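Local coordinates for protein NURA (Sulfolobus solfataricus, PDB 2YGK) that acts as a manganese-dependent nuclease that, together with the HerA helicase, processes DNA ends in double-strand break repair, at residues G276-D279 / E280-K284. Numbering follows the deposited sequence.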
loop_
_atom_site.group_PDB
_atom_site.type_symbol
_atom_site.label_atom_id
_atom_site.label_comp_id
_atom_site.label_asym_id
_atom_site.label_seq_id
_atom_site.Cartn_x
_atom_site.Cartn_y
_atom_site.Cartn_z
ATOM N N GLY A 276 -31.463 3.825 -4.639
ATOM C CA GLY A 276 -32.903 3.750 -4.785
ATOM C C GLY A 276 -33.431 2.566 -4.008
ATOM O O GLY A 276 -32.655 1.824 -3.383
ATOM N N ARG A 277 -34.754 2.408 -4.022
ATOM C CA ARG A 277 -35.371 1.168 -3.542
ATOM C C ARG A 277 -35.529 0.206 -4.702
ATOM O O ARG A 277 -35.807 0.591 -5.841
ATOM C CB ARG A 277 -36.713 1.394 -2.830
ATOM C CG ARG A 277 -36.662 1.124 -1.313
ATOM C CD ARG A 277 -37.898 1.679 -0.602
ATOM N NE ARG A 277 -37.552 2.315 0.673
ATOM C CZ ARG A 277 -38.197 3.352 1.213
ATOM N NH1 ARG A 277 -39.241 3.913 0.604
ATOM N NH2 ARG A 277 -37.792 3.838 2.379
ATOM N N VAL A 278 -35.354 -1.058 -4.366
ATOM C CA VAL A 278 -35.241 -2.112 -5.333
ATOM C C VAL A 278 -35.912 -3.314 -4.718
ATOM O O VAL A 278 -35.888 -3.467 -3.515
ATOM C CB VAL A 278 -33.754 -2.357 -5.607
ATOM C CG1 VAL A 278 -33.477 -3.796 -5.910
ATOM C CG2 VAL A 278 -33.282 -1.435 -6.717
ATOM N N ASP A 279 -36.536 -4.154 -5.525
ATOM C CA ASP A 279 -37.250 -5.323 -4.980
ATOM C C ASP A 279 -36.767 -6.637 -5.627
ATOM O O ASP A 279 -35.827 -6.631 -6.425
ATOM C CB ASP A 279 -38.747 -5.124 -5.138
ATOM C CG ASP A 279 -39.171 -5.078 -6.576
ATOM O OD1 ASP A 279 -38.425 -5.575 -7.447
ATOM O OD2 ASP A 279 -40.266 -4.545 -6.839
ATOM N N GLU A 280 -37.354 -7.764 -5.252
ATOM C CA GLU A 280 -36.941 -9.021 -5.857
ATOM C C GLU A 280 -37.026 -8.930 -7.377
ATOM O O GLU A 280 -36.092 -9.277 -8.066
ATOM C CB GLU A 280 -37.786 -10.200 -5.384
ATOM C CG GLU A 280 -37.420 -10.704 -4.014
ATOM C CD GLU A 280 -37.736 -12.187 -3.794
ATOM O OE1 GLU A 280 -38.370 -12.829 -4.660
ATOM O OE2 GLU A 280 -37.309 -12.707 -2.741
ATOM N N LYS A 281 -38.152 -8.479 -7.901
ATOM C CA LYS A 281 -38.331 -8.467 -9.340
ATOM C C LYS A 281 -37.197 -7.685 -10.012
ATOM O O LYS A 281 -36.603 -8.158 -10.991
ATOM C CB LYS A 281 -39.665 -7.835 -9.692
ATOM C CG LYS A 281 -40.045 -7.921 -11.145
ATOM C CD LYS A 281 -41.351 -7.159 -11.350
ATOM C CE LYS A 281 -41.942 -7.394 -12.716
ATOM N NZ LYS A 281 -43.166 -6.605 -12.846
ATOM N N ILE A 282 -36.900 -6.494 -9.496
ATOM C CA ILE A 282 -35.833 -5.681 -10.072
ATOM C C ILE A 282 -34.508 -6.437 -10.008
ATOM O O ILE A 282 -33.819 -6.548 -11.027
ATOM C CB ILE A 282 -35.749 -4.265 -9.438
ATOM C CG1 ILE A 282 -36.993 -3.438 -9.855
ATOM C CG2 ILE A 282 -34.497 -3.564 -9.900
ATOM C CD1 ILE A 282 -37.505 -2.403 -8.846
ATOM N N VAL A 283 -34.176 -6.978 -8.840
ATOM C CA VAL A 283 -32.965 -7.769 -8.670
ATOM C C VAL A 283 -32.830 -8.898 -9.700
ATOM O O VAL A 283 -31.740 -9.056 -10.282
ATOM C CB VAL A 283 -32.894 -8.371 -7.251
ATOM C CG1 VAL A 283 -32.048 -9.615 -7.222
ATOM C CG2 VAL A 283 -32.359 -7.346 -6.288
ATOM N N LYS A 284 -33.908 -9.669 -9.915
ATOM C CA LYS A 284 -33.921 -10.753 -10.899
ATOM C C LYS A 284 -33.809 -10.223 -12.344
ATOM O O LYS A 284 -33.165 -10.858 -13.214
ATOM C CB LYS A 284 -35.195 -11.597 -10.789
ATOM C CG LYS A 284 -35.247 -12.604 -9.655
ATOM C CD LYS A 284 -36.659 -13.112 -9.430
ATOM C CE LYS A 284 -36.760 -14.078 -8.237
ATOM N NZ LYS A 284 -38.156 -14.367 -7.823
#
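Asp279 and Ile282 meet where the chain turns from a loop into helix 280-291, and the aspartate is the N-cap of that helix. Its carboxylate folds back over the first turn: Asp279 OD1 accepts from Ile282 N at 2.7 Å, in a bond that is nearly straight (175°) and reaches the oxygen close to the direction of its C-O bond. The side chain gets there because CG stands between the backbone N and the carbonyl carbon (chi1 65°), which turns OD1 toward the helix start, within bonding distance of Ile282 N. Meanwhile the carbonyl of the same residue begins the regular helical ladder, Asp279 O accepting from Val283 N at 2.9 Å, so that one residue serves two successive amides with two different oxygens.

The isoleucine lies across the cap, its side chain at about a right angle to that of the aspartate. Ile282 CG1 runs past Asp279 OD1 at 3.5 Å, while the other branch faces the loop, where Ile282 CG2 touches Val278 CG2 at 4.0 Å. With an alanine here, CG1, CG2 and CD1 are gone, and the carboxylate would probably lose its apolar neighbour while Val278 CG2 would be left without its partner across the turn. Val278 also sends CG1 to Val283 CG2, 3.7 Å away, again crossing at roughly a right angle. These two valines also touch the main sheet, Val278 against Leu232 and Val283 against Phe229 and Phe259, seating the helix start beside strands 228-236 and 255-262.

The start of the helix is thus held by a polar cap and an apolar patch side by side: the carboxylate gives an acceptor to one of the first amides of the helix, as an N-cap does, and its negative charge, set at the helix N-terminus, would be favoured by the helix dipole.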